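Local coordinates for alpha-acetolactate decarboxylase (Bacillus subtilis subsp. subtilis str. 168, PDB 5XNE), which catalyses the decarboxylation of (2S)-2-acetolactate to (R)-acetoin, a step on the route from pyruvate to (R,R)-butane-2,3-diol, at residues Gly116-Val121 and Leu174-Glu179; Phe146-Val151 and Arg181-His186. All blocks are in the same frame, centred on the assembly; numbering follows the deposited sequence.

Contact 1 (Gly116-Val121 and Leu174-Glu179). With ZN (zinc ion), chain D.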
loop_
_atom_site.group_PDB
_atom_site.type_symbol
_atom_site.label_atom_id
_atom_site.label_comp_id
_atom_site.label_asym_id
_atom_site.label_seq_id
_atom_site.Cartn_x
_atom_site.Cartn_y
_atom_site.Cartn_z
ATOM N N GLY B 116 16.697 -23.594 -11.451
ATOM C CA GLY B 116 16.779 -24.896 -12.086
ATOM C C GLY B 116 16.659 -24.838 -13.588
ATOM O O GLY B 116 17.153 -23.902 -14.218
ATOM N N LEU B 117 15.999 -25.847 -14.155
ATOM C CA LEU B 117 15.847 -25.955 -15.598
ATOM C C LEU B 117 14.395 -25.843 -16.009
ATOM O O LEU B 117 13.519 -26.491 -15.448
ATOM C CB LEU B 117 16.429 -27.276 -16.115
ATOM C CG LEU B 117 17.934 -27.234 -16.376
ATOM C CD1 LEU B 117 18.741 -27.125 -15.081
ATOM C CD2 LEU B 117 18.392 -28.422 -17.223
ATOM N N PHE B 118 14.151 -25.012 -17.011
ATOM C CA PHE B 118 12.806 -24.771 -17.475
ATOM C C PHE B 118 12.634 -25.298 -18.872
ATOM O O PHE B 118 13.432 -24.995 -19.752
ATOM C CB PHE B 118 12.501 -23.283 -17.422
ATOM C CG PHE B 118 12.753 -22.695 -16.081
ATOM C CD1 PHE B 118 13.997 -22.197 -15.755
ATOM C CD2 PHE B 118 11.760 -22.689 -15.128
ATOM C CE1 PHE B 118 14.244 -21.684 -14.512
ATOM C CE2 PHE B 118 11.999 -22.168 -13.891
ATOM C CZ PHE B 118 13.248 -21.664 -13.583
ATOM N N LYS B 119 11.598 -26.100 -19.065
ATOM C CA LYS B 119 11.278 -26.594 -20.392
ATOM C C LYS B 119 10.948 -25.429 -21.318
ATOM O O LYS B 119 11.423 -25.375 -22.452
ATOM C CB LYS B 119 10.115 -27.578 -20.338
ATOM C CG LYS B 119 9.745 -28.137 -21.692
ATOM C CD LYS B 119 8.823 -29.322 -21.546
ATOM C CE LYS B 119 8.643 -30.038 -22.872
ATOM N NZ LYS B 119 8.176 -29.111 -23.936
ATOM N N LYS B 120 10.130 -24.502 -20.821
ATOM C CA LYS B 120 9.807 -23.279 -21.547
ATOM C C LYS B 120 9.827 -22.086 -20.600
ATOM O O LYS B 120 9.451 -22.208 -19.438
ATOM C CB LYS B 120 8.430 -23.358 -22.208
ATOM C CG LYS B 120 8.222 -24.528 -23.161
ATOM C CD LYS B 120 6.820 -24.493 -23.759
ATOM C CE LYS B 120 6.283 -25.900 -24.007
ATOM N NZ LYS B 120 6.656 -26.847 -22.911
ATOM N N VAL B 121 10.288 -20.946 -21.102
ATOM C CA VAL B 121 10.026 -19.654 -20.464
ATOM C C VAL B 121 9.679 -18.672 -21.566
ATOM O O VAL B 121 10.386 -18.599 -22.577
ATOM C CB VAL B 121 11.234 -19.098 -19.663
ATOM C CG1 VAL B 121 10.835 -17.810 -18.927
ATOM C CG2 VAL B 121 11.763 -20.109 -18.677
ATOM N N LEU B 174 6.906 -12.067 -11.816
ATOM C CA LEU B 174 8.158 -12.819 -11.903
ATOM C C LEU B 174 8.990 -12.380 -13.098
ATOM O O LEU B 174 8.449 -12.140 -14.185
ATOM C CB LEU B 174 7.870 -14.327 -12.014
ATOM C CG LEU B 174 6.934 -14.917 -10.961
ATOM C CD1 LEU B 174 6.536 -16.333 -11.372
ATOM C CD2 LEU B 174 7.575 -14.913 -9.592
ATOM N N HIS B 175 10.299 -12.288 -12.883
ATOM C CA HIS B 175 11.252 -12.066 -13.964
ATOM C C HIS B 175 12.173 -13.286 -14.079
ATOM O O HIS B 175 12.198 -14.119 -13.183
ATOM C CB HIS B 175 12.064 -10.790 -13.728
ATOM C CG HIS B 175 11.284 -9.522 -13.929
ATOM N ND1 HIS B 175 11.876 -8.282 -13.945
ATOM C CD2 HIS B 175 9.956 -9.309 -14.122
ATOM C CE1 HIS B 175 10.954 -7.351 -14.142
ATOM N NE2 HIS B 175 9.781 -7.949 -14.250
ATOM N N PHE B 176 12.917 -13.374 -15.178
ATOM C CA PHE B 176 13.796 -14.513 -15.440
ATOM C C PHE B 176 15.146 -14.052 -15.979
ATOM O O PHE B 176 15.209 -13.105 -16.758
ATOM C CB PHE B 176 13.125 -15.461 -16.444
ATOM C CG PHE B 176 14.047 -16.516 -16.997
ATOM C CD1 PHE B 176 14.414 -17.607 -16.220
ATOM C CD2 PHE B 176 14.536 -16.418 -18.288
ATOM C CE1 PHE B 176 15.271 -18.596 -16.740
ATOM C CE2 PHE B 176 15.394 -17.396 -18.812
ATOM C CZ PHE B 176 15.752 -18.477 -18.037
ATOM N N ILE B 177 16.218 -14.719 -15.554
ATOM C CA ILE B 177 17.523 -14.543 -16.192
ATOM C C ILE B 177 18.183 -15.919 -16.327
ATOM O O ILE B 177 18.069 -16.770 -15.439
ATOM C CB ILE B 177 18.420 -13.548 -15.402
ATOM C CG1 ILE B 177 19.672 -13.189 -16.216
ATOM C CG2 ILE B 177 18.764 -14.084 -14.024
ATOM C CD1 ILE B 177 20.417 -11.959 -15.695
ATOM N N ASP B 178 18.845 -16.152 -17.452
ATOM C CA ASP B 178 19.474 -17.453 -17.653
ATOM C C ASP B 178 20.798 -17.549 -16.893
ATOM O O ASP B 178 21.338 -16.551 -16.408
ATOM C CB ASP B 178 19.682 -17.733 -19.144
ATOM C CG ASP B 178 20.824 -16.939 -19.737
ATOM O OD1 ASP B 178 20.902 -15.711 -19.527
ATOM O OD2 ASP B 178 21.673 -17.561 -20.410
ATOM N N GLU B 179 21.322 -18.765 -16.766
ATOM C CA GLU B 179 22.542 -18.953 -15.985
ATOM C C GLU B 179 23.729 -18.228 -16.625
ATOM O O GLU B 179 24.639 -17.784 -15.929
ATOM C CB GLU B 179 22.858 -20.439 -15.809
ATOM C CG GLU B 179 23.949 -20.693 -14.770
ATOM C CD GLU B 179 23.388 -20.954 -13.375
ATOM O OE1 GLU B 179 22.148 -20.894 -13.208
ATOM O OE2 GLU B 179 24.185 -21.202 -12.442
HETATM ZN ZN ZN D . 7.822 -6.925 -14.604
HETATM O O HOH W 1 6.261 -5.266 -15.034
HETATM O O HOH W 2 8.531 -5.032 -13.651
HETATM O O HOH W 3 8.510 -5.676 -16.403
#
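Phe176 meets Phe118 and Val121, and these three buried side chains make up the contact between Gly116-Val121 and Leu174-Glu179. The two rings form an offset edge-to-face (T-shaped) pair: Phe176 turns its edge toward the face of Phe118, with centroids 5.7 Å apart and planes at 83°. Phe176 CE1 lies 3.9 Å from both CD1 and CE1 of Phe118, meeting one side of that ring. Val121 covers one face of the Phe176 ring. Its CG2 stands 4.2 Å from the Phe176 ring centroid and only 8° off the normal, a CH-pi contact, while CG1 lies 4.0 Å from Phe176 CG, nearer the root of the ring. The torsion of Phe176, with CG anti to the backbone N (chi1 168°), carries its ring to these two partners. On the face opposite Val121, Asp178 N lies 3.8 Å from the ring plane, displaced from the centre toward its margin. Outside the pair, Ile155 touches both phenylalanines, Leu192 packs on Phe118 and Val187 on Phe176. Lys119 and Lys120 form a classic beta bulge opposite Val191, between the two residues that hold the Phe176 ring. One residue before Phe176, His175 binds zinc through NE2 at 2.2 Å, beside His173 and His186, and three waters are also bound to the metal. His175 ND1 is hydrogen-bonded to Leu45 O, a second-shell bond that fixes the rotation of the imidazole and presents NE2 to the metal. Alternation along the strand therefore separates two chemistries: apolar and aromatic contacts secure Phe176 on one side, while its neighbour His175 coordinates zinc through NE2 on the other.

Contact 2 (Phe146-Val151 and Arg181-His186). With ZN (zinc ion), chain D.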
loop_
_atom_site.group_PDB
_atom_site.type_symbol
_atom_site.label_atom_id
_atom_site.label_comp_id
_atom_site.label_asym_id
_atom_site.label_seq_id
_atom_site.Cartn_x
_atom_site.Cartn_y
_atom_site.Cartn_z
ATOM N N PHE B 146 10.363 -13.058 -26.009
ATOM C CA PHE B 146 11.344 -14.114 -26.199
ATOM C C PHE B 146 10.782 -15.450 -25.747
ATOM O O PHE B 146 10.032 -15.531 -24.770
ATOM C CB PHE B 146 12.634 -13.801 -25.436
ATOM C CG PHE B 146 13.270 -12.497 -25.825
ATOM C CD1 PHE B 146 12.908 -11.313 -25.194
ATOM C CD2 PHE B 146 14.242 -12.453 -26.817
ATOM C CE1 PHE B 146 13.496 -10.110 -25.552
ATOM C CE2 PHE B 146 14.834 -11.257 -27.178
ATOM C CZ PHE B 146 14.464 -10.084 -26.548
ATOM N N ASN B 147 11.139 -16.504 -26.474
ATOM C CA ASN B 147 10.798 -17.857 -26.051
ATOM C C ASN B 147 12.065 -18.676 -25.846
ATOM O O ASN B 147 12.893 -18.793 -26.743
ATOM C CB ASN B 147 9.879 -18.530 -27.069
ATOM C CG ASN B 147 8.564 -17.799 -27.236
ATOM O OD1 ASN B 147 7.676 -17.896 -26.390
ATOM N ND2 ASN B 147 8.432 -17.058 -28.333
ATOM N N PHE B 148 12.229 -19.218 -24.649
ATOM C CA PHE B 148 13.395 -20.024 -24.335
ATOM C C PHE B 148 12.970 -21.472 -24.152
ATOM O O PHE B 148 11.878 -21.749 -23.653
ATOM C CB PHE B 148 14.097 -19.496 -23.084
ATOM C CG PHE B 148 14.455 -18.042 -23.166
ATOM C CD1 PHE B 148 15.582 -17.635 -23.851
ATOM C CD2 PHE B 148 13.658 -17.080 -22.560
ATOM C CE1 PHE B 148 15.916 -16.300 -23.935
ATOM C CE2 PHE B 148 13.982 -15.741 -22.641
ATOM C CZ PHE B 148 15.111 -15.348 -23.326
ATOM N N ASP B 149 13.827 -22.390 -24.587
ATOM C CA ASP B 149 13.555 -23.817 -24.475
ATOM C C ASP B 149 14.654 -24.498 -23.689
ATOM O O ASP B 149 15.828 -24.207 -23.903
ATOM C CB ASP B 149 13.439 -24.468 -25.854
ATOM C CG ASP B 149 12.262 -23.954 -26.647
ATOM O OD1 ASP B 149 11.114 -24.325 -26.319
ATOM O OD2 ASP B 149 12.487 -23.185 -27.606
ATOM N N ASN B 150 14.265 -25.401 -22.790
ATOM C CA ASN B 150 15.207 -26.179 -21.995
ATOM C C ASN B 150 16.393 -25.353 -21.519
ATOM O O ASN B 150 17.539 -25.626 -21.857
ATOM C CB ASN B 150 15.683 -27.395 -22.788
ATOM C CG ASN B 150 14.610 -28.449 -22.910
ATOM O OD1 ASN B 150 14.399 -29.239 -21.990
ATOM N ND2 ASN B 150 13.907 -28.456 -24.038
ATOM N N VAL B 151 16.094 -24.322 -20.739
ATOM C CA VAL B 151 17.102 -23.354 -20.338
ATOM C C VAL B 151 17.296 -23.409 -18.824
ATOM O O VAL B 151 16.338 -23.603 -18.072
ATOM C CB VAL B 151 16.699 -21.925 -20.799
ATOM C CG1 VAL B 151 15.327 -21.526 -20.223
ATOM C CG2 VAL B 151 17.767 -20.900 -20.441
ATOM N N ARG B 181 23.619 -15.366 -17.811
ATOM C CA ARG B 181 23.403 -13.938 -17.575
ATOM C C ARG B 181 23.407 -13.104 -18.865
ATOM O O ARG B 181 24.093 -12.088 -18.946
ATOM C CB ARG B 181 24.454 -13.380 -16.602
ATOM C CG ARG B 181 24.526 -14.078 -15.251
ATOM C CD ARG B 181 23.225 -13.945 -14.468
ATOM N NE ARG B 181 23.335 -14.476 -13.113
ATOM C CZ ARG B 181 22.743 -15.589 -12.688
ATOM N NH1 ARG B 181 21.984 -16.311 -13.508
ATOM N NH2 ARG B 181 22.909 -15.982 -11.436
ATOM N N ASN B 182 22.631 -13.522 -19.859
ATOM C CA ASN B 182 22.442 -12.712 -21.061
ATOM C C ASN B 182 20.987 -12.407 -21.369
ATOM O O ASN B 182 20.647 -11.328 -21.867
ATOM C CB ASN B 182 23.063 -13.408 -22.270
ATOM C CG ASN B 182 24.565 -13.526 -22.160
ATOM O OD1 ASN B 182 25.274 -12.519 -22.150
ATOM N ND2 ASN B 182 25.060 -14.755 -22.079
ATOM N N SER B 183 20.123 -13.365 -21.073
ATOM C CA SER B 183 18.772 -13.331 -21.603
ATOM C C SER B 183 17.753 -13.511 -20.505
ATOM O O SER B 183 18.068 -14.043 -19.438
ATOM C CB SER B 183 18.580 -14.426 -22.659
ATOM O OG SER B 183 19.446 -14.241 -23.769
ATOM N N GLY B 184 16.534 -13.072 -20.792
ATOM C CA GLY B 184 15.403 -13.290 -19.910
ATOM C C GLY B 184 14.417 -12.149 -20.032
ATOM O O GLY B 184 14.110 -11.682 -21.133
ATOM N N GLY B 185 13.912 -11.695 -18.897
ATOM C CA GLY B 185 12.988 -10.579 -18.898
ATOM C C GLY B 185 11.811 -10.793 -17.977
ATOM O O GLY B 185 11.887 -11.565 -17.021
ATOM N N HIS B 186 10.733 -10.067 -18.254
ATOM C CA HIS B 186 9.493 -10.184 -17.508
ATOM C C HIS B 186 8.760 -11.441 -17.973
ATOM O O HIS B 186 8.516 -11.604 -19.156
ATOM C CB HIS B 186 8.627 -8.930 -17.720
ATOM C CG HIS B 186 7.235 -9.053 -17.180
ATOM N ND1 HIS B 186 6.857 -8.508 -15.968
ATOM C CD2 HIS B 186 6.127 -9.628 -17.698
ATOM C CE1 HIS B 186 5.576 -8.761 -15.761
ATOM N NE2 HIS B 186 5.111 -9.444 -16.789
HETATM ZN ZN ZN D . 7.822 -6.925 -14.604
HETATM O O HOH W 1 6.261 -5.266 -15.034
HETATM O O HOH W 2 8.531 -5.032 -13.651
HETATM O O HOH W 3 8.510 -5.676 -16.403
#
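Phe146-Val151 and Arg181-His186 approach most closely in backbone at Phe146 and Gly184, whose CA atoms are 7.5 Å apart, a spacing filled by phenylalanine rings from the first segment. Phe148 does most of the touching. Its ring reaches Ser183 and Gly184 obliquely, with Phe148 CE1 3.5 Å from Ser183 CB, while CZ of the same Phe148 ring is 3.7 Å from Gly184 N. On its other flank, Phe148 CE2 comes to 3.9 Å from Gly184 CA, so the outer end of the ring lies along the main chain where loop gives way to strand. Phe148 CG is anti to the carbonyl carbon (chi1 -54°), which sends the ring out to that junction. Phe146 adds a looser contact, its CD1 4.3 Å from Gly184 O. That carbonyl takes a hydrogen bond from Thr123 OG1, and Thr123 also touches both phenylalanines, placing strand 117-124 beside the pair. Asp178 OD1 accepts hydrogen bonds from the backbone N of both Asn182 and Ser183, holding the turn in which Ser183 meets the ring. Farther along, His186 coordinates zinc through ND1 at 2.3 Å, and its NE2 is hydrogen-bonded to Glu233 O, which restrains the rotation of the imidazole. Asn150 and Val151 form a G1 beta bulge opposite Phe118. Together these features describe aromatic side chains of one antiparallel strand lying against a glycine-containing strand that leads into a three-histidine zinc site.

How the contacts relate
Contacts 1 and 2 have centres 6 Å apart, and their segments alternate along the chain. Backbone pairing joins them twice: Phe176 N lies 2.8 Å from Gly185 O, and Phe118 N lies 2.8 Å from Val151 O, both probable hydrogen bonds. Val151 also packs on Phe176 and Val121, so the side chains of contact 1 continue into Phe146-Val151. Each contact supplies one zinc ligand from its second segment; His175 NE2 and His186 ND1 are 3.4 Å apart on the metal, with His173 the third protein ligand. The two strands, 171-178 and 184-192, are consecutive antiparallel neighbours that bring both histidines to one ion and its three waters.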